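Side-chain contacts in carbohydrate oxidase (PDB 3RJA), which oxidises the C1 hydroxyl of mono-, oligo- and polysaccharides to lactones with its FAD cofactor, reducing molecular oxygen to hydrogen peroxide: residues 188-191 and 192-196; 172-176 and 177-181. All blocks are in the same frame, centred on the assembly; numbering follows the deposited sequence.

Contact 1: 188-191 and 192-196; sequences KGAG and SNFGI. With FAD (flavin-adenine dinucleotide), chain B.
Asn193 grips the carbonyl oxygen of Ala190 twice. Its backbone N donates to Ala190 O at 3.0 Å, and its side-chain ND2 donates to Ala190 O at 3.1 Å. Both donors come from the same face of the carbonyl plane, each tilted off it. The Asn193 side chain turns back beside its own backbone N (chi1 -75°), which puts ND2 within range of that oxygen. The Phe194 ring lies obliquely near the same oxygen, with CE2 3.5 Å from Ala190 O. CE2 also meets Ala190 CB, and Asn193 CB sits over one face of the ring. On the cofactor side, Ser192 CA lies 3.5 Å from FAD N3A and Gly195 O lies 3.3 Å from FAD C2A. Ile196 CG2 is 3.9 Å from FAD N6A. With an alanine at Asn193, Ala190 O is likely to lose one of its two donors, and Val469 N its acceptor OD1. Farther out, Leu450 of helix 447-457 touches both Ala190 and Phe194, and Ser192 OG is hydrogen-bonded to His143 and Tyr465. The 3-10 turn and the residues that lead on to Ile196 thus line part of the adenine pocket in an FAD-linked oxidase of the PCMH-type fold.

Contact 2: 172-176 and 177-181; sequences IVEAS and ATENA
Round the type I beta turn from Ser176 to Glu179, at the end of strand 172-176, Asn180 and Glu179 reach back to Glu174 by different torsions. The CG of Asn180 lies beside its own backbone N (chi1 -68°), and its amide is directed at the carbonyl of Glu174. Glu179 instead has CG anti to its backbone N (chi1 -166°) and an extended chain, which carries its carboxylate alongside Glu174 CB. Asn180 ND2 donates to Glu174 O at 2.8 Å. This bond is almost straight (177°) and runs nearly along the C=O axis, with the oxygen in the plane of the amide. Asn180 ND2 also lies 4.0 Å from Val173 CB, the two side chains crossing at about a right angle.

The turn's own bond, Glu179 N to Ser176 O, is weak. Ser176 N also donates to Glu179 O at 2.8 Å, in the plane of that carbonyl but bent at the hydrogen. Ser176 OG accepts from Thr178 N at 3.1 Å, which makes an ST turn.

The two glutamates do not pair. Glu174 OE1 forms a salt bridge with Lys201 and a hydrogen bond with Thr164, which probably eases the repulsion from Glu179. Ala175 packs on Leu183 and Phe184 of helix 181-190. One water joins Glu179 OE1 to Ser176 OG. Another donates to Glu179 OE2 at 2.6 Å and accepts from Glu174 N on the strand.

How the contacts relate
From the N terminus, contact 2 comes first. Strand 172-176, an antiparallel partner of strand 160-166, ends there, and the chain reverses into helix 181-190. Contact 1 follows at the other end of that helix, where the chain turns toward strand 196-206. The contacts are in series and neither nest nor cross. The centres of contact 1 and contact 2 are about 13 Å apart. The nearest atoms of contact 1 and contact 2 are about 7 Å apart, and the two do not touch. Helix 181-190 is thus the connection between two strands of one antiparallel sheet, with a turn at each end. The first turn is at the surface. The second is buried against the adenine of FAD.

Contact 1: 188-191 and 192-196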
ATOM      1  N   LYS A 188      13.173   2.565  -0.750  1.00 11.38           N
ATOM      2  CA  LYS A 188      12.512   1.297  -1.029  1.00 12.14           C
ATOM      3  C   LYS A 188      11.917   0.617   0.204  1.00 12.12           C
ATOM      4  O   LYS A 188      12.378  -0.443   0.648  1.00 12.33           O
ATOM      5  CB  LYS A 188      13.410   0.361  -1.847  1.00 11.47           C
ATOM      6  CG  LYS A 188      13.638   0.872  -3.263  1.00 11.97           C
ATOM      7  CD  LYS A 188      14.599  -0.004  -4.090  1.00 12.83           C
ATOM      8  CE  LYS A 188      13.998  -1.399  -4.272  1.00 13.57           C
ATOM      9  NZ  LYS A 188      14.777  -2.168  -5.231  1.00 14.26           N
ATOM     10  N   GLY A 189      10.871   1.248   0.747  1.00 12.10           N
ATOM     11  CA  GLY A 189      10.092   0.673   1.843  1.00 11.03           C
ATOM     12  C   GLY A 189       9.711   1.678   2.919  1.00 10.95           C
ATOM     13  O   GLY A 189       8.797   1.439   3.714  1.00 10.01           O
ATOM     14  N   ALA A 190      10.412   2.810   2.946  1.00 10.67           N
ATOM     15  CA  ALA A 190      10.155   3.827   3.949  1.00 10.25           C
ATOM     16  C   ALA A 190      10.280   5.197   3.312  1.00 10.54           C
ATOM     17  O   ALA A 190      10.621   6.171   3.977  1.00 10.86           O
ATOM     18  CB  ALA A 190      11.147   3.653   5.168  1.00 10.87           C
ATOM     19  N   GLY A 191       9.930   5.269   2.018  1.00 12.07           N
ATOM     20  CA  GLY A 191      10.299   6.375   1.144  1.00 11.98           C
ATOM     21  C   GLY A 191       9.782   7.741   1.545  1.00 14.33           C
ATOM     22  O   GLY A 191      10.403   8.762   1.222  1.00 16.71           O
ATOM     23  N   SER A 192       8.671   7.775   2.276  1.00 12.04           N
ATOM     24  CA  SER A 192       8.105   9.043   2.696  1.00 11.97           C
ATOM     25  C   SER A 192       9.026   9.811   3.637  1.00 12.13           C
ATOM     26  O   SER A 192       8.837  11.002   3.837  1.00 12.12           O
ATOM     27  CB  SER A 192       6.744   8.826   3.373  1.00 11.49           C
ATOM     28  OG  SER A 192       6.824   7.830   4.385  1.00 10.53           O
ATOM     29  N   ASN A 193       9.977   9.098   4.254  1.00 12.60           N
ATOM     30  CA  ASN A 193      10.906   9.672   5.234  1.00 11.54           C
ATOM     31  C   ASN A 193      12.051  10.544   4.703  1.00 11.29           C
ATOM     32  O   ASN A 193      12.577  11.390   5.450  1.00 10.42           O
ATOM     33  CB  ASN A 193      11.473   8.544   6.132  1.00 11.83           C
ATOM     34  CG  ASN A 193      10.476   8.081   7.136  1.00 11.71           C
ATOM     35  OD1 ASN A 193      10.167   8.808   8.079  1.00 11.61           O
ATOM     36  ND2 ASN A 193       9.900   6.885   6.917  1.00 11.74           N
ATOM     37  N   PHE A 194      12.417  10.383   3.429  1.00 10.14           N
ATOM     38  CA  PHE A 194      13.741  10.856   2.985  1.00  9.94           C
ATOM     39  C   PHE A 194      13.809  11.961   1.960  1.00 10.24           C
ATOM     40  O   PHE A 194      14.891  12.475   1.695  1.00 10.30           O
ATOM     41  CB  PHE A 194      14.610   9.665   2.577  1.00  9.26           C
ATOM     42  CG  PHE A 194      14.675   8.605   3.662  1.00  9.73           C
ATOM     43  CD1 PHE A 194      15.331   8.880   4.864  1.00  9.27           C
ATOM     44  CD2 PHE A 194      14.007   7.365   3.503  1.00  9.51           C
ATOM     45  CE1 PHE A 194      15.358   7.928   5.912  1.00  9.81           C
ATOM     46  CE2 PHE A 194      14.022   6.398   4.558  1.00  9.36           C
ATOM     47  CZ  PHE A 194      14.708   6.689   5.748  1.00  9.93           C
ATOM     48  N   GLY A 195      12.659  12.327   1.393  1.00 10.73           N
ATOM     49  CA  GLY A 195      12.580  13.455   0.452  1.00  9.31           C
ATOM     50  C   GLY A 195      11.308  13.324  -0.312  1.00  8.81           C
ATOM     51  O   GLY A 195      10.422  12.563   0.097  1.00  9.41           O
ATOM     52  N   ILE A 196      11.185  14.045  -1.428  1.00  8.71           N
ATOM     53  CA  ILE A 196       9.994  13.887  -2.286  1.00  8.15           C
ATOM     54  C   ILE A 196      10.505  13.253  -3.589  1.00  8.08           C
ATOM     55  O   ILE A 196      11.326  13.867  -4.308  1.00  8.37           O
ATOM     56  CB  ILE A 196       9.278  15.228  -2.505  1.00  8.04           C
ATOM     57  CG1 ILE A 196       8.834  15.789  -1.151  1.00  8.54           C
ATOM     58  CG2 ILE A 196       8.086  15.073  -3.506  1.00  7.85           C
ATOM     59  CD1 ILE A 196       8.245  17.179  -1.177  1.00  9.37           C
TER
HETATM   60  PA  FAD B 501      -0.625   9.571  -0.321  1.00  9.18           P
HETATM   61  O1A FAD B 501      -0.587  10.640  -1.381  1.00  9.44           O
HETATM   62  O2A FAD B 501      -1.661   9.778   0.754  1.00  8.50           O
HETATM   63  O5B FAD B 501       0.822   9.471   0.366  1.00  9.51           O
HETATM   64  C5B FAD B 501       1.125   8.367   1.211  1.00  8.98           C
HETATM   65  C4B FAD B 501       2.457   8.650   1.927  1.00  9.00           C
HETATM   66  O4B FAD B 501       3.512   8.721   0.967  1.00  8.24           O
HETATM   67  C3B FAD B 501       2.462   9.983   2.674  1.00  9.12           C
HETATM   68  O3B FAD B 501       3.374   9.889   3.771  1.00 11.12           O
HETATM   69  C2B FAD B 501       3.063  10.914   1.626  1.00  9.41           C
HETATM   70  O2B FAD B 501       3.638  12.107   2.106  1.00  8.87           O
HETATM   71  C1B FAD B 501       4.099   9.993   0.999  1.00  9.05           C
HETATM   72  N9A FAD B 501       4.390  10.416  -0.368  1.00  9.38           N
HETATM   73  C8A FAD B 501       3.490  10.724  -1.382  1.00  9.97           C
HETATM   74  N7A FAD B 501       4.222  11.066  -2.476  1.00 10.42           N
HETATM   75  C5A FAD B 501       5.527  10.958  -2.183  1.00  9.47           C
HETATM   76  C6A FAD B 501       6.679  11.194  -2.941  1.00 10.31           C
HETATM   77  N6A FAD B 501       6.592  11.589  -4.230  1.00  9.02           N
HETATM   78  N1A FAD B 501       7.906  10.973  -2.339  1.00  9.14           N
HETATM   79  C2A FAD B 501       7.988  10.575  -1.009  1.00  9.90           C
HETATM   80  N3A FAD B 501       6.855  10.380  -0.245  1.00  9.60           N
HETATM   81  C4A FAD B 501       5.645  10.561  -0.847  1.00  9.58           C
HETATM   82  N1  FAD B 501      -2.046  -1.194  -0.664  1.00 15.10           N
HETATM   83  C2  FAD B 501      -1.433  -2.357  -1.146  1.00 16.31           C
HETATM   84  O2  FAD B 501      -0.278  -2.662  -0.828  1.00 12.78           O
HETATM   85  N3  FAD B 501      -2.157  -3.126  -2.053  1.00 16.29           N
HETATM   86  C4  FAD B 501      -3.378  -2.780  -2.598  1.00 16.18           C
HETATM   87  O4  FAD B 501      -3.907  -3.473  -3.497  1.00 16.32           O
HETATM   88  C4X FAD B 501      -4.017  -1.560  -2.013  1.00 14.93           C
HETATM   89  N5  FAD B 501      -5.196  -1.154  -2.452  1.00 15.77           N
HETATM   90  C5X FAD B 501      -5.763   0.019  -2.014  1.00 13.64           C
HETATM   91  C6  FAD B 501      -6.984   0.487  -2.565  1.00 13.59           C
HETATM   92  C7  FAD B 501      -7.491   1.728  -2.230  1.00 11.50           C
HETATM   93  C7M FAD B 501      -8.828   2.220  -2.822  1.00 11.85           C
HETATM   94  C8  FAD B 501      -6.711   2.590  -1.423  1.00 11.94           C
HETATM   95  C8M FAD B 501      -7.212   3.971  -1.048  1.00 10.63           C
HETATM   96  C9  FAD B 501      -5.551   2.125  -0.823  1.00 12.62           C
HETATM   97  C9A FAD B 501      -5.040   0.847  -1.123  1.00 13.63           C
HETATM   98  N10 FAD B 501      -3.786   0.399  -0.640  1.00 14.02           N
HETATM   99  C10 FAD B 501      -3.289  -0.844  -1.000  1.00 14.89           C
HETATM  100  C1' FAD B 501      -3.022   1.262   0.318  1.00 13.44           C
HETATM  101  C2' FAD B 501      -1.983   2.093  -0.422  1.00 12.43           C
HETATM  102  O2' FAD B 501      -0.899   1.256  -0.806  1.00 13.88           O
HETATM  103  C3' FAD B 501      -1.443   3.174   0.487  1.00 11.71           C
HETATM  104  O3' FAD B 501      -2.505   3.929   1.029  1.00 11.43           O
HETATM  105  C4' FAD B 501      -0.466   4.068  -0.296  1.00 11.75           C
HETATM  106  O4' FAD B 501       0.442   4.639   0.595  1.00 10.13           O
HETATM  107  C5' FAD B 501      -1.202   5.141  -1.103  1.00 10.36           C
HETATM  108  O5' FAD B 501      -0.275   5.910  -1.817  1.00 11.29           O
HETATM  109  P   FAD B 501      -0.709   7.397  -2.305  1.00 10.43           P
HETATM  110  O1P FAD B 501       0.379   8.011  -3.135  1.00 10.64           O
HETATM  111  O2P FAD B 501      -2.054   7.322  -3.030  1.00  9.59           O
HETATM  112  O3P FAD B 501      -0.917   8.089  -0.877  1.00  9.17           O

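Contact 2: 172-176 and 177-181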
ATOM      1  N   ILE A 172      18.562  18.203  -5.686  1.00 14.84           N
ATOM      2  CA  ILE A 172      17.982  17.094  -6.434  1.00 14.10           C
ATOM      3  C   ILE A 172      19.088  16.060  -6.621  1.00 14.83           C
ATOM      4  O   ILE A 172      20.175  16.416  -7.078  1.00 14.65           O
ATOM      5  CB  ILE A 172      17.477  17.573  -7.791  1.00 14.24           C
ATOM      6  CG1 ILE A 172      16.366  18.634  -7.604  1.00 13.88           C
ATOM      7  CG2 ILE A 172      17.041  16.354  -8.650  1.00 12.99           C
ATOM      8  CD1 ILE A 172      16.053  19.457  -8.871  1.00 15.06           C
ATOM      9  N   VAL A 173      18.832  14.808  -6.231  1.00 14.16           N
ATOM     10  CA  VAL A 173      19.842  13.747  -6.343  1.00 14.87           C
ATOM     11  C   VAL A 173      19.252  12.484  -6.960  1.00 15.75           C
ATOM     12  O   VAL A 173      18.035  12.250  -6.889  1.00 14.36           O
ATOM     13  CB  VAL A 173      20.499  13.378  -4.960  1.00 14.98           C
ATOM     14  CG1 VAL A 173      21.139  14.596  -4.298  1.00 14.51           C
ATOM     15  CG2 VAL A 173      19.499  12.673  -4.016  1.00 12.93           C
ATOM     16  N   GLU A 174      20.111  11.683  -7.576  1.00 17.54           N
ATOM     17  CA  GLU A 174      19.733  10.362  -8.052  1.00 18.70           C
ATOM     18  C   GLU A 174      20.098   9.328  -6.983  1.00 18.92           C
ATOM     19  O   GLU A 174      21.080   9.492  -6.244  1.00 16.94           O
ATOM     20  CB  GLU A 174      20.469  10.027  -9.353  1.00 21.96           C
ATOM     21  CG  GLU A 174      20.339  11.063 -10.469  1.00 26.89           C
ATOM     22  CD  GLU A 174      18.906  11.252 -10.940  1.00 30.72           C
ATOM     23  OE1 GLU A 174      18.145  10.267 -10.965  1.00 31.08           O
ATOM     24  OE2 GLU A 174      18.546  12.392 -11.271  1.00 36.94           O
ATOM     25  N   ALA A 175      19.292   8.275  -6.903  1.00 17.76           N
ATOM     26  CA  ALA A 175      19.562   7.149  -6.026  1.00 16.31           C
ATOM     27  C   ALA A 175      19.301   5.844  -6.759  1.00 17.14           C
ATOM     28  O   ALA A 175      18.354   5.733  -7.537  1.00 16.38           O
ATOM     29  CB  ALA A 175      18.740   7.224  -4.736  1.00 16.37           C
ATOM     30  N   SER A 176      20.148   4.848  -6.509  1.00 16.04           N
ATOM     31  CA  SER A 176      20.063   3.586  -7.224  1.00 16.80           C
ATOM     32  C   SER A 176      21.042   2.673  -6.545  1.00 16.22           C
ATOM     33  O   SER A 176      21.653   3.073  -5.559  1.00 16.22           O
ATOM     34  CB  SER A 176      20.419   3.753  -8.722  1.00 17.60           C
ATOM     35  OG  SER A 176      21.833   3.837  -8.884  1.00 19.06           O
ATOM     36  N   ALA A 177      21.205   1.453  -7.064  1.00 16.97           N
ATOM     37  CA  ALA A 177      22.234   0.533  -6.528  1.00 18.26           C
ATOM     38  C   ALA A 177      23.669   1.107  -6.589  1.00 20.34           C
ATOM     39  O   ALA A 177      24.499   0.803  -5.743  1.00 25.07           O
ATOM     40  CB  ALA A 177      22.159  -0.851  -7.224  1.00 15.42           C
ATOM     41  N   THR A 178      23.939   1.957  -7.565  1.00 23.28           N
ATOM     42  CA  THR A 178      25.293   2.449  -7.843  1.00 28.26           C
ATOM     43  C   THR A 178      25.503   3.922  -7.439  1.00 31.09           C
ATOM     44  O   THR A 178      26.551   4.505  -7.714  1.00 36.33           O
ATOM     45  CB  THR A 178      25.620   2.341  -9.361  1.00 28.80           C
ATOM     46  OG1 THR A 178      24.635   3.065 -10.129  1.00 31.22           O
ATOM     47  CG2 THR A 178      25.664   0.890  -9.807  1.00 25.22           C
ATOM     48  N   GLU A 179      24.509   4.532  -6.811  1.00 27.25           N
ATOM     49  CA  GLU A 179      24.617   5.940  -6.470  1.00 24.37           C
ATOM     50  C   GLU A 179      23.665   6.253  -5.321  1.00 22.68           C
ATOM     51  O   GLU A 179      22.447   6.011  -5.430  1.00 20.18           O
ATOM     52  CB  GLU A 179      24.276   6.800  -7.691  1.00 21.65           C
ATOM     53  CG  GLU A 179      24.670   8.243  -7.527  1.00 20.03           C
ATOM     54  CD  GLU A 179      24.219   9.149  -8.686  0.50 18.65           C
ATOM     55  OE1 GLU A 179      23.716   8.653  -9.739  0.50 16.50           O
ATOM     56  OE2 GLU A 179      24.377  10.370  -8.521  0.50 16.62           O
ATOM     57  N   ASN A 180      24.209   6.804  -4.238  1.00 20.73           N
ATOM     58  CA  ASN A 180      23.414   7.024  -3.028  1.00 20.11           C
ATOM     59  C   ASN A 180      22.597   5.747  -2.707  1.00 18.54           C
ATOM     60  O   ASN A 180      21.373   5.815  -2.515  1.00 19.58           O
ATOM     61  CB  ASN A 180      22.478   8.243  -3.211  1.00 19.72           C
ATOM     62  CG  ASN A 180      23.242   9.571  -3.288  1.00 20.46           C
ATOM     63  OD1 ASN A 180      24.044   9.880  -2.408  1.00 20.02           O
ATOM     64  ND2 ASN A 180      22.981  10.362  -4.335  1.00 18.46           N
ATOM     65  N   ALA A 181      23.279   4.599  -2.678  1.00 14.62           N
ATOM     66  CA  ALA A 181      22.645   3.308  -2.390  1.00 15.09           C
ATOM     67  C   ALA A 181      21.993   3.240  -0.997  1.00 15.26           C
ATOM     68  O   ALA A 181      21.013   2.488  -0.798  1.00 15.51           O
ATOM     69  CB  ALA A 181      23.633   2.115  -2.644  1.00 13.90           C
TER
HETATM   70  O   HOH W   1      22.970  12.405  -7.780  1.00 24.57           O
HETATM   71  O   HOH W   2      21.721   6.245 -10.561  1.00 27.84           O